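Local coordinates for USG-1 protein homolog (Pseudomonas aeruginosa, PDB 2HJS), which is of unknown function but probably acts as an NAD- or NADP-dependent oxidoreductase of the aspartate-semialdehyde dehydrogenase family, working on aldehyde or oxo groups, at residues 12-17 / 21-26; 162-167 / 315-320. All coordinates share one frame; numbering follows the deposited sequence.

Contact 1. Residues 12-17 / 21-26; sequences VGATGS and ALVGLL
Ser17 O takes the amide of Ala21, with Ala21 N 3.1 Å away and an N-H...O angle of 157°. The donor is tilted 28° from the carbonyl plane, and this bond closes the first turn of helix 17-28. Ala21 CB comes within 3.7 Å of the same Ser17 O, so one carbonyl meets both the amide and the methyl of a single residue. One turn further along the helix, Leu25 N repeats the bond on Ala21 O at 3.0 Å.

The sequence GATGSVG, which fits the glycine-rich GxxGxxG pattern of Rossmann-type dinucleotide-binding domains, begins at Gly13 in the loop after strand 9-12 and runs into the first turn of helix 17-28. Its first four residues form a type I beta turn, closed by Gly16 N on Gly13 O at 3.1 Å; Gly13 has a positive phi, and Gly16 is the helix N-cap. Ser17 N donates to a bound dioxane, probably from the crystallisation liquor. A ligand at the start of this helix is consistent with a pocket where the family would place its cofactor.

Nearer its start the loop meets the helix loosely, methyl to methyl. Val23 holds CG1 anti to its backbone N (chi1 170°), which puts CG2 on the side of the loop, where it meets Ala14 CB at 4.5 Å; the CA atoms of Ala14 and Val23 are 7.1 Å apart. Leu38 touches both side chains, while Met49 packs on Ala14 and Phe51 on Val23. On another flank of the helix, Val318 of helix 317-336 packs on Ala21.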
loop_
_atom_site.group_PDB
_atom_site.type_symbol
_atom_site.label_atom_id
_atom_site.label_comp_id
_atom_site.label_asym_id
_atom_site.label_seq_id
_atom_site.Cartn_x
_atom_site.Cartn_y
_atom_site.Cartn_z
ATOM N N VAL A 12 -7.573 32.028 1.547
ATOM C CA VAL A 12 -6.287 32.099 2.234
ATOM C C VAL A 12 -5.475 30.891 1.823
ATOM O O VAL A 12 -5.961 29.760 1.882
ATOM C CB VAL A 12 -6.515 32.184 3.759
ATOM C CG1 VAL A 12 -5.203 32.213 4.506
ATOM C CG2 VAL A 12 -7.319 33.469 4.086
ATOM N N GLY A 13 -4.263 31.139 1.335
ATOM C CA GLY A 13 -3.384 30.087 0.809
ATOM C C GLY A 13 -3.654 29.803 -0.657
ATOM O O GLY A 13 -3.501 28.684 -1.134
ATOM N N ALA A 14 -4.016 30.851 -1.382
ATOM C CA ALA A 14 -4.533 30.742 -2.732
ATOM C C ALA A 14 -3.494 30.211 -3.704
ATOM O O ALA A 14 -3.851 29.654 -4.728
ATOM C CB ALA A 14 -5.067 32.104 -3.209
ATOM N N THR A 15 -2.215 30.387 -3.386
ATOM C CA THR A 15 -1.126 30.003 -4.297
ATOM C C THR A 15 -0.656 28.562 -4.032
ATOM O O THR A 15 0.146 28.017 -4.771
ATOM C CB THR A 15 0.073 30.957 -4.167
ATOM O OG1 THR A 15 0.537 30.933 -2.817
ATOM C CG2 THR A 15 -0.327 32.388 -4.509
ATOM N N GLY A 16 -1.157 27.943 -2.978
ATOM C CA GLY A 16 -0.839 26.536 -2.738
ATOM C C GLY A 16 -1.616 25.647 -3.681
ATOM O O GLY A 16 -2.551 26.092 -4.364
ATOM N N SER A 17 -1.274 24.371 -3.713
ATOM C CA SER A 17 -1.898 23.502 -4.692
ATOM C C SER A 17 -3.390 23.305 -4.382
ATOM O O SER A 17 -4.229 23.380 -5.283
ATOM C CB SER A 17 -1.120 22.196 -4.816
ATOM O OG SER A 17 -1.045 21.597 -3.551
ATOM N N ALA A 21 -6.627 24.899 -6.614
ATOM C CA ALA A 21 -7.718 24.044 -7.092
ATOM C C ALA A 21 -9.036 24.631 -6.610
ATOM O O ALA A 21 -10.012 24.645 -7.337
ATOM C CB ALA A 21 -7.545 22.589 -6.602
ATOM N N LEU A 22 -9.049 25.152 -5.393
ATOM C CA LEU A 22 -10.274 25.646 -4.806
ATOM C C LEU A 22 -10.755 26.897 -5.548
ATOM O O LEU A 22 -11.950 27.044 -5.801
ATOM C CB LEU A 22 -10.080 25.899 -3.314
ATOM C CG LEU A 22 -11.349 26.101 -2.483
ATOM C CD1 LEU A 22 -11.050 25.746 -1.052
ATOM C CD2 LEU A 22 -11.926 27.541 -2.585
ATOM N N VAL A 23 -9.825 27.777 -5.928
ATOM C CA VAL A 23 -10.167 28.970 -6.699
ATOM C C VAL A 23 -10.733 28.577 -8.064
ATOM O O VAL A 23 -11.740 29.139 -8.507
ATOM C CB VAL A 23 -8.964 29.935 -6.838
ATOM C CG1 VAL A 23 -9.268 31.043 -7.839
ATOM C CG2 VAL A 23 -8.595 30.524 -5.453
ATOM N N GLY A 24 -10.104 27.622 -8.736
ATOM C CA GLY A 24 -10.626 27.132 -10.013
ATOM C C GLY A 24 -12.034 26.555 -9.864
ATOM O O GLY A 24 -12.877 26.747 -10.730
ATOM N N LEU A 25 -12.295 25.847 -8.768
ATOM C CA LEU A 25 -13.630 25.310 -8.514
ATOM C C LEU A 25 -14.704 26.363 -8.239
ATOM O O LEU A 25 -15.863 26.160 -8.611
ATOM C CB LEU A 25 -13.597 24.324 -7.352
ATOM C CG LEU A 25 -12.917 22.997 -7.668
ATOM C CD1 LEU A 25 -12.740 22.227 -6.371
ATOM C CD2 LEU A 25 -13.696 22.183 -8.713
ATOM N N LEU A 26 -14.330 27.458 -7.569
ATOM C CA LEU A 26 -15.235 28.568 -7.383
ATOM C C LEU A 26 -15.702 29.096 -8.732
ATOM O O LEU A 26 -16.856 29.468 -8.879
ATOM C CB LEU A 26 -14.598 29.708 -6.562
ATOM C CG LEU A 26 -14.236 29.347 -5.118
ATOM C CD1 LEU A 26 -13.579 30.554 -4.441
ATOM C CD2 LEU A 26 -15.456 28.823 -4.342
#

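Contact 2. Residues 162-167 / 315-320; sequences VSSLGR and SDNVRK
Asn317 ND2 donates to Ser163 OG across 3.0 Å with an N-H...O angle of 157°, a moderately bent bond; the hydroxyl oxygen lies 10° out of the amide plane, close to the plane in which the ND2 hydrogens lie. From both residues, which are buried, the CB leaves the backbone toward the other segment. In Asn317, CG sits between the backbone N and the carbonyl carbon (chi1 56°), which carries the amide across to the serine. The amide is gripped at both ends, because Asn317 OD1 accepts from Gly245 N; its rotation is thereby fixed. Ser163 OG has a second partner in Ser161 OG.

These groups meet just beyond two strands of the mixed sheet, in segments that both fall in the dimerisation family region: the 3-10 turn 162-164 follows strand 151-160, and helix 317-336 follows strand 308-315. The turn is defined by Leu165 N on Val162 O at 3.0 Å and Gly166 N on Ser163 O at 2.9 Å. Asp316 is the N-cap of the helix. Its OD1 lies 3.0 Å from Arg319 N, with the donor above the carboxylate plane rather than in it, and receives a further, weak bond from Val318 N. Since Asp316 OD2 accepts from Gly290 N, the carboxylate is held from both oxygens, and its negative charge probably suits the positive end of the helix dipole.

Away from this polar centre the contact slackens. Ser164, partly exposed, brings its OG no nearer than 3.9 Å to Asn317 ND2, and Val318 CG2 stays 4.5 Å from Ser163 OG. A bound dioxane molecule, about 4 Å from the Asn317 side chain, is consistent with a pocket bordering it.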
loop_
_atom_site.group_PDB
_atom_site.type_symbol
_atom_site.label_atom_id
_atom_site.label_comp_id
_atom_site.label_asym_id
_atom_site.label_seq_id
_atom_site.Cartn_x
_atom_site.Cartn_y
_atom_site.Cartn_z
ATOM N N VAL A 162 3.089 11.770 -3.399
ATOM C CA VAL A 162 3.953 12.841 -2.891
ATOM C C VAL A 162 3.309 14.227 -2.872
ATOM O O VAL A 162 3.799 15.118 -2.176
ATOM C CB VAL A 162 5.323 12.923 -3.625
ATOM C CG1 VAL A 162 6.163 11.715 -3.279
ATOM C CG2 VAL A 162 5.153 13.107 -5.142
ATOM N N SER A 163 2.239 14.427 -3.654
ATOM C CA SER A 163 1.506 15.706 -3.610
ATOM C C SER A 163 0.912 15.944 -2.214
ATOM O O SER A 163 0.578 17.059 -1.881
ATOM C CB SER A 163 0.404 15.763 -4.661
ATOM O OG SER A 163 -0.601 14.808 -4.355
ATOM N N SER A 164 0.801 14.894 -1.395
ATOM C CA SER A 164 0.355 15.059 -0.008
ATOM C C SER A 164 1.317 15.952 0.804
ATOM O O SER A 164 0.934 16.505 1.833
ATOM C CB SER A 164 0.189 13.693 0.665
ATOM O OG SER A 164 -1.054 13.073 0.312
ATOM N N LEU A 165 2.551 16.090 0.318
ATOM C CA LEU A 165 3.592 16.924 0.931
ATOM C C LEU A 165 3.749 18.249 0.196
ATOM O O LEU A 165 4.722 18.980 0.412
ATOM C CB LEU A 165 4.953 16.188 0.944
ATOM C CG LEU A 165 4.963 14.725 1.426
ATOM C CD1 LEU A 165 6.276 14.082 1.065
ATOM C CD2 LEU A 165 4.689 14.607 2.917
ATOM N N GLY A 166 2.798 18.555 -0.681
ATOM C CA GLY A 166 2.813 19.813 -1.405
ATOM C C GLY A 166 3.641 19.712 -2.663
ATOM O O GLY A 166 4.132 18.637 -2.988
ATOM N N ARG A 167 3.814 20.838 -3.355
ATOM C CA ARG A 167 4.520 20.902 -4.644
ATOM C C ARG A 167 5.998 20.523 -4.558
ATOM O O ARG A 167 6.576 20.069 -5.546
ATOM C CB ARG A 167 4.421 22.306 -5.255
ATOM C CG ARG A 167 3.009 22.776 -5.600
ATOM C CD ARG A 167 3.069 23.843 -6.666
ATOM N NE ARG A 167 1.771 24.416 -7.016
ATOM C CZ ARG A 167 1.154 25.333 -6.287
ATOM N NH1 ARG A 167 -0.014 25.826 -6.680
ATOM N NH2 ARG A 167 1.706 25.748 -5.152
ATOM N N SER A 315 -8.961 8.616 -5.324
ATOM C CA SER A 315 -9.509 9.968 -5.425
ATOM C C SER A 315 -8.385 10.973 -5.591
ATOM O O SER A 315 -7.242 10.736 -5.142
ATOM C CB SER A 315 -10.265 10.306 -4.140
ATOM O OG SER A 315 -11.218 11.345 -4.385
ATOM N N ASP A 316 -8.720 12.088 -6.219
ATOM C CA ASP A 316 -7.825 13.227 -6.353
ATOM C C ASP A 316 -7.784 13.979 -5.006
ATOM O O ASP A 316 -8.725 14.699 -4.644
ATOM C CB ASP A 316 -8.305 14.131 -7.506
ATOM C CG ASP A 316 -7.354 15.277 -7.800
ATOM O OD1 ASP A 316 -6.614 15.705 -6.870
ATOM O OD2 ASP A 316 -7.363 15.763 -8.962
ATOM N N ASN A 317 -6.696 13.777 -4.257
ATOM C CA ASN A 317 -6.533 14.392 -2.943
ATOM C C ASN A 317 -6.587 15.920 -2.978
ATOM O O ASN A 317 -7.084 16.544 -2.056
ATOM C CB ASN A 317 -5.226 13.915 -2.289
ATOM C CG ASN A 317 -4.008 14.188 -3.151
ATOM O OD1 ASN A 317 -3.955 13.814 -4.331
ATOM N ND2 ASN A 317 -3.029 14.873 -2.570
ATOM N N VAL A 318 -6.107 16.524 -4.056
ATOM C CA VAL A 318 -6.113 17.978 -4.155
ATOM C C VAL A 318 -7.484 18.564 -4.545
ATOM O O VAL A 318 -8.072 19.353 -3.794
ATOM C CB VAL A 318 -4.998 18.469 -5.093
ATOM C CG1 VAL A 318 -5.112 19.990 -5.337
ATOM C CG2 VAL A 318 -3.623 18.113 -4.483
ATOM N N ARG A 319 -7.974 18.165 -5.717
ATOM C CA ARG A 319 -9.217 18.680 -6.278
ATOM C C ARG A 319 -10.441 18.181 -5.501
ATOM O O ARG A 319 -11.329 18.974 -5.197
ATOM C CB ARG A 319 -9.338 18.258 -7.737
ATOM C CG ARG A 319 -10.604 18.795 -8.427
ATOM C CD ARG A 319 -10.826 18.116 -9.771
ATOM N NE ARG A 319 -12.105 18.505 -10.370
ATOM C CZ ARG A 319 -12.317 19.620 -11.079
ATOM N NH1 ARG A 319 -11.326 20.475 -11.299
ATOM N NH2 ARG A 319 -13.529 19.884 -11.568
ATOM N N LYS A 320 -10.486 16.870 -5.211
ATOM C CA LYS A 320 -11.671 16.251 -4.626
ATOM C C LYS A 320 -11.638 16.174 -3.086
ATOM O O LYS A 320 -12.443 16.811 -2.432
ATOM C CB LYS A 320 -11.940 14.859 -5.232
ATOM C CG LYS A 320 -13.048 14.062 -4.492
ATOM C CD LYS A 320 -14.412 14.841 -4.531
ATOM C CE LYS A 320 -15.575 14.032 -3.959
ATOM N NZ LYS A 320 -16.004 12.867 -4.792
#

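How the contacts relate
Contact 1 closes before contact 2 opens along the chain, and the two fall in different family regions: 12-17 and 21-26 in the NAD-binding one, 162-167 and 315-320 in the dimerisation one. Their centres are nevertheless only about 13 Å apart. Arg167, at the start of helix 167-181, bridges the gap: its NH2 lies 2.8 Å from Thr15 O, a probable hydrogen bond, and its NH1 forms a salt bridge with Glu20. Val318 CG1 also packs 3.5 Å from Ser17 O, where helix 317-336 runs against helix 17-28. The glycine-rich loop is thus held directly against Arg167 and helix 317-336, at a junction where bound dioxane lies.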